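Local coordinates for possible prolidase (Bifidobacterium longum NCC2705, PDB 2P9B), which probably hydrolyses carbon-nitrogen bonds other than ordinary peptide bonds, as a member of the amidohydrolase family of TIM-barrel enzymes, at residues A[77-82]-A[343-348]; A[294-299]-A[356-361]. All coordinates share one frame; numbering follows the deposited sequence.

Contact 1: A[77-82]-A[343-348]; sequences HTHLFS and GTDTGM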
loop_
_atom_site.group_PDB
_atom_site.type_symbol
_atom_site.label_atom_id
_atom_site.label_comp_id
_atom_site.label_asym_id
_atom_site.label_seq_id
_atom_site.Cartn_x
_atom_site.Cartn_y
_atom_site.Cartn_z
ATOM N N HIS A 77 -0.636 1.128 -2.530
ATOM C CA HIS A 77 -0.682 1.866 -3.785
ATOM C C HIS A 77 0.709 1.995 -4.393
ATOM O O HIS A 77 1.472 2.885 -4.034
ATOM C CB HIS A 77 -1.298 3.249 -3.542
ATOM C CG HIS A 77 -1.629 3.992 -4.797
ATOM N ND1 HIS A 77 -2.575 4.994 -4.842
ATOM C CD2 HIS A 77 -1.142 3.879 -6.055
ATOM C CE1 HIS A 77 -2.656 5.464 -6.073
ATOM N NE2 HIS A 77 -1.798 4.806 -6.829
ATOM N N THR A 78 1.025 1.091 -5.316
ATOM C CA THR A 78 2.330 1.079 -5.967
ATOM C C THR A 78 2.241 0.915 -7.486
ATOM O O THR A 78 1.175 0.641 -8.034
ATOM C CB THR A 78 3.203 -0.082 -5.425
ATOM O OG1 THR A 78 2.582 -1.341 -5.739
ATOM C CG2 THR A 78 3.349 0.025 -3.902
ATOM N N HIS A 79 3.381 1.113 -8.142
ATOM C CA HIS A 79 3.547 0.936 -9.585
ATOM C C HIS A 79 4.928 0.304 -9.680
ATOM O O HIS A 79 5.834 0.714 -8.962
ATOM C CB HIS A 79 3.557 2.278 -10.326
ATOM C CG HIS A 79 2.255 3.012 -10.270
ATOM N ND1 HIS A 79 1.155 2.636 -11.012
ATOM C CD2 HIS A 79 1.869 4.084 -9.540
ATOM C CE1 HIS A 79 0.147 3.446 -10.740
ATOM N NE2 HIS A 79 0.553 4.333 -9.850
ATOM N N LEU A 80 5.103 -0.682 -10.552
ATOM C CA LEU A 80 6.403 -1.324 -10.666
ATOM C C LEU A 80 7.193 -0.871 -11.891
ATOM O O LEU A 80 8.095 -1.565 -12.361
ATOM C CB LEU A 80 6.237 -2.849 -10.641
ATOM C CG LEU A 80 5.596 -3.393 -9.347
ATOM C CD1 LEU A 80 5.524 -4.913 -9.415
ATOM C CD2 LEU A 80 6.397 -2.954 -8.125
ATOM N N PHE A 81 6.855 0.316 -12.385
ATOM C CA PHE A 81 7.525 0.918 -13.531
ATOM C C PHE A 81 7.519 2.425 -13.272
ATOM O O PHE A 81 6.645 2.929 -12.564
ATOM C CB PHE A 81 6.770 0.591 -14.821
ATOM C CG PHE A 81 5.463 1.322 -14.964
ATOM C CD1 PHE A 81 5.386 2.490 -15.718
ATOM C CD2 PHE A 81 4.313 0.855 -14.331
ATOM C CE1 PHE A 81 4.183 3.184 -15.841
ATOM C CE2 PHE A 81 3.105 1.541 -14.446
ATOM C CZ PHE A 81 3.039 2.707 -15.204
ATOM N N SER A 82 8.494 3.139 -13.828
ATOM C CA SER A 82 8.576 4.585 -13.629
ATOM C C SER A 82 7.645 5.333 -14.576
ATOM O O SER A 82 7.785 5.241 -15.795
ATOM C CB SER A 82 10.013 5.069 -13.838
ATOM O OG SER A 82 10.896 4.450 -12.919
ATOM N N GLY A 343 -0.441 3.931 1.513
ATOM C CA GLY A 343 -0.090 3.699 0.122
ATOM C C GLY A 343 0.694 4.938 -0.255
ATOM O O GLY A 343 0.510 5.975 0.378
ATOM N N THR A 344 1.560 4.863 -1.262
ATOM C CA THR A 344 2.351 6.042 -1.602
ATOM C C THR A 344 2.411 6.450 -3.066
ATOM O O THR A 344 2.894 7.535 -3.374
ATOM C CB THR A 344 3.802 5.875 -1.135
ATOM O OG1 THR A 344 4.404 4.785 -1.842
ATOM C CG2 THR A 344 3.848 5.605 0.358
ATOM N N ASP A 345 1.934 5.585 -3.956
ATOM C CA ASP A 345 1.965 5.838 -5.398
ATOM C C ASP A 345 3.421 5.801 -5.882
ATOM O O ASP A 345 3.891 6.730 -6.539
ATOM C CB ASP A 345 1.340 7.200 -5.733
ATOM C CG ASP A 345 0.733 7.239 -7.128
ATOM O OD1 ASP A 345 1.051 6.349 -7.943
ATOM O OD2 ASP A 345 -0.062 8.162 -7.412
ATOM N N THR A 346 4.131 4.725 -5.558
ATOM C CA THR A 346 5.530 4.593 -5.965
ATOM C C THR A 346 5.677 4.664 -7.483
ATOM O O THR A 346 4.729 4.403 -8.223
ATOM C CB THR A 346 6.145 3.257 -5.482
ATOM O OG1 THR A 346 5.512 2.165 -6.153
ATOM C CG2 THR A 346 5.958 3.096 -3.978
ATOM N N GLY A 347 6.874 5.005 -7.949
ATOM C CA GLY A 347 7.093 5.102 -9.380
ATOM C C GLY A 347 7.076 6.545 -9.839
ATOM O O GLY A 347 7.594 6.867 -10.914
HETATM N N MSE A 348 6.472 7.411 -9.027
HETATM C CA MSE A 348 6.412 8.835 -9.339
HETATM C C MSE A 348 7.830 9.368 -9.148
HETATM O O MSE A 348 8.598 8.840 -8.344
HETATM C CB MSE A 348 5.449 9.571 -8.396
HETATM C CG MSE A 348 3.995 9.103 -8.444
HETATM SE SE MSE A 348 3.061 9.397 -10.135
HETATM C CE MSE A 348 3.219 7.624 -10.924
#
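His77 and His79 form the His-X-His pair at the end of strand 68-78, and they meet Asp345 from the loop that precedes helix 356-367. The carboxylate of Asp345 approaches both imidazoles. Its OD1 is 2.8 Å from His79 NE2, and ring and carboxylate planes are turned 37° apart. The Asp345 side chain runs alongside His77, with CB over one face of that ring, 4.2 Å from its centroid. This is a CH-pi contact. His79 NE2 comes to the edge of the His77 ring, in its plane. Asp345 CG is anti to the backbone N (chi1 -152°), which carries the carboxylate toward the histidines.

The backbones lock the pair together. Asp345 N donates to His77 O at 2.7 Å, and Thr344 N adds a weak bond to the same oxygen. Further along, His79 N gives a nearly straight bond of 3.1 Å to Thr346 OG1, which also bonds Gln353. Thr78 CB packs on Thr346 OG1 at 3.3 Å. His79 ND1 bonds Gly136 O, which fixes the ring rotation and leaves NE2 facing Asp345. Gly347 lies in the type II turn from Asp345 to Met348 and packs close to Ser82.

The grouping of His77, His79 and Asp345 is consistent with a metal site that is empty in this model. In other amidohydrolases a His-X-His motif at the C-terminal end of the first barrel strand and an aspartate at the end of the last serve a metal centre.

Contact 2: A[294-299]-A[356-361]; sequences TLSAGL and TWRELE
Glu359 reaches from helix 356-367 to the first turn of helix 295-303, and its carboxylate takes the backbone N-H groups of Leu295 and Ser296. Glu359 OE2 accepts from Leu295 N at 2.9 Å. Glu359 OE1 accepts from Ser296 N at 2.8 Å. Each oxygen uses its syn lone pair, the one on the side of the other oxygen, so the carboxylate grips two successive amides like a fork. The Ser296 hydroxyl donates a third bond, 2.7 Å from Ser296 OG to Glu359 OE1, and comes in nearly in line with the C-O bond. OE1 therefore holds two donors from one residue.

A water extends the network. It takes the N-H of Thr294 N at 3.0 Å and lies 2.7 Å from Glu359 OE2. The CB of Leu295 lies 3.7 Å from Glu359 OE2, and the Leu295 and Glu359 side chains cross at about a right angle. Glu359 bends at chi2 (65°), which turns its carboxylate toward the helix start. The negative charge is probably stabilised by this N-terminal end of helix 295-303. Ser296 OG also touches Arg358 CG, but the arginine then leads away to a salt bridge with Asp446 on helix 439-449.

The axes of segments 295-299 and 356-361 approach to 9.7 Å, with their directions 85° apart. Leu295, Ser296 and Leu299 also pack on Leu362, further along helix 356-367. Leu299 and Arg358 meet Tyr449 of helix 439-449, and Leu360 packs against helix 371-385. Helix 295-303 follows strand 290-292, which pairs in parallel with 263-264.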
loop_
_atom_site.group_PDB
_atom_site.type_symbol
_atom_site.label_atom_id
_atom_site.label_comp_id
_atom_site.label_asym_id
_atom_site.label_seq_id
_atom_site.Cartn_x
_atom_site.Cartn_y
_atom_site.Cartn_z
ATOM N N THR A 294 -2.294 8.569 0.453
ATOM C CA THR A 294 -1.111 8.667 -0.403
ATOM C C THR A 294 -0.508 10.073 -0.333
ATOM O O THR A 294 -0.211 10.692 -1.356
ATOM C CB THR A 294 -1.436 8.325 -1.880
ATOM O OG1 THR A 294 -2.193 9.386 -2.469
ATOM C CG2 THR A 294 -2.251 7.046 -1.961
ATOM N N LEU A 295 -0.312 10.562 0.888
ATOM C CA LEU A 295 0.249 11.892 1.088
ATOM C C LEU A 295 1.622 12.029 0.441
ATOM O O LEU A 295 1.990 13.105 -0.025
ATOM C CB LEU A 295 0.342 12.214 2.580
ATOM C CG LEU A 295 -1.005 12.222 3.313
ATOM C CD1 LEU A 295 -0.795 12.607 4.767
ATOM C CD2 LEU A 295 -1.953 13.202 2.637
ATOM N N SER A 296 2.376 10.937 0.414
ATOM C CA SER A 296 3.703 10.937 -0.196
ATOM C C SER A 296 3.688 11.369 -1.659
ATOM O O SER A 296 4.686 11.882 -2.172
ATOM C CB SER A 296 4.324 9.539 -0.115
ATOM O OG SER A 296 4.664 9.193 1.205
ATOM N N ALA A 297 2.566 11.155 -2.340
ATOM C CA ALA A 297 2.480 11.507 -3.750
ATOM C C ALA A 297 2.119 12.964 -4.016
ATOM O O ALA A 297 2.532 13.532 -5.022
ATOM C CB ALA A 297 1.486 10.589 -4.459
ATOM N N GLY A 298 1.368 13.580 -3.112
ATOM C CA GLY A 298 0.974 14.958 -3.339
ATOM C C GLY A 298 1.870 16.033 -2.757
ATOM O O GLY A 298 2.140 17.045 -3.412
ATOM N N LEU A 299 2.346 15.816 -1.536
ATOM C CA LEU A 299 3.179 16.800 -0.858
ATOM C C LEU A 299 4.435 17.280 -1.579
ATOM O O LEU A 299 4.776 18.457 -1.496
ATOM C CB LEU A 299 3.540 16.304 0.541
ATOM C CG LEU A 299 2.383 16.397 1.539
ATOM C CD1 LEU A 299 2.751 15.699 2.839
ATOM C CD2 LEU A 299 2.056 17.870 1.789
ATOM N N THR A 356 8.255 3.710 1.581
ATOM C CA THR A 356 6.948 3.497 2.193
ATOM C C THR A 356 6.896 4.083 3.611
ATOM O O THR A 356 5.894 4.675 4.007
ATOM C CB THR A 356 6.604 1.989 2.254
ATOM O OG1 THR A 356 6.466 1.482 0.924
ATOM C CG2 THR A 356 5.297 1.760 3.016
ATOM N N TRP A 357 7.991 3.935 4.357
ATOM C CA TRP A 357 8.056 4.420 5.736
ATOM C C TRP A 357 7.673 5.895 5.887
ATOM O O TRP A 357 7.092 6.294 6.897
ATOM C CB TRP A 357 9.464 4.216 6.314
ATOM C CG TRP A 357 10.472 5.175 5.752
ATOM C CD1 TRP A 357 11.162 5.054 4.582
ATOM C CD2 TRP A 357 10.814 6.461 6.288
ATOM N NE1 TRP A 357 11.906 6.189 4.349
ATOM C CE2 TRP A 357 11.709 7.067 5.381
ATOM C CE3 TRP A 357 10.442 7.160 7.445
ATOM C CZ2 TRP A 357 12.241 8.344 5.597
ATOM C CZ3 TRP A 357 10.970 8.430 7.656
ATOM C CH2 TRP A 357 11.861 9.006 6.732
ATOM N N ARG A 358 8.008 6.700 4.886
ATOM C CA ARG A 358 7.717 8.129 4.927
ATOM C C ARG A 358 6.227 8.408 5.080
ATOM O O ARG A 358 5.838 9.389 5.716
ATOM C CB ARG A 358 8.239 8.812 3.657
ATOM C CG ARG A 358 7.958 10.312 3.599
ATOM C CD ARG A 358 8.885 11.090 4.523
ATOM N NE ARG A 358 10.236 11.168 3.974
ATOM C CZ ARG A 358 11.235 11.841 4.535
ATOM N NH1 ARG A 358 11.041 12.496 5.672
ATOM N NH2 ARG A 358 12.422 11.874 3.947
ATOM N N GLU A 359 5.389 7.548 4.507
ATOM C CA GLU A 359 3.939 7.750 4.584
ATOM C C GLU A 359 3.442 7.725 6.023
ATOM O O GLU A 359 2.505 8.446 6.376
ATOM C CB GLU A 359 3.197 6.684 3.758
ATOM C CG GLU A 359 1.675 6.909 3.623
ATOM C CD GLU A 359 1.292 8.176 2.847
ATOM O OE1 GLU A 359 2.156 8.777 2.176
ATOM O OE2 GLU A 359 0.105 8.564 2.904
ATOM N N LEU A 360 4.062 6.897 6.857
ATOM C CA LEU A 360 3.642 6.825 8.254
ATOM C C LEU A 360 3.992 8.125 8.967
ATOM O O LEU A 360 3.216 8.624 9.780
ATOM C CB LEU A 360 4.302 5.642 8.969
ATOM C CG LEU A 360 3.763 4.252 8.620
ATOM C CD1 LEU A 360 4.235 3.834 7.235
ATOM C CD2 LEU A 360 4.232 3.255 9.659
ATOM N N GLU A 361 5.161 8.679 8.657
ATOM C CA GLU A 361 5.562 9.932 9.286
ATOM C C GLU A 361 4.631 11.055 8.862
ATOM O O GLU A 361 4.321 11.947 9.655
ATOM C CB GLU A 361 7.009 10.288 8.926
ATOM C CG GLU A 361 8.027 9.541 9.776
ATOM C CD GLU A 361 9.299 10.338 10.025
ATOM O OE1 GLU A 361 10.072 9.939 10.923
ATOM O OE2 GLU A 361 9.532 11.351 9.329
HETATM O O HOH W 1 -1.633 6.474 2.566
#

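In the fold
From the N terminus the chain first reaches 77-82, at the end of strand 68-78. It then runs through the parallel strands 202-205, 243-247, 263-264 and 290-292 and enters helix 295-303 at 294-299. The loop at 343-348 closes contact 1 across 260 intervening residues. Shortly after, helix 356-367 closes contact 2 across 56. The two loops cross, since their segments alternate. The contacts also touch: His77 ND1 packs on Thr294 CG2, Asp345 CB on Ala297 CB, and Gly343 O on Glu359 CD. Together they tie the end of strand 68-78, a possible metal site, to the 343-348 loop and to helices 295-303 and 356-367.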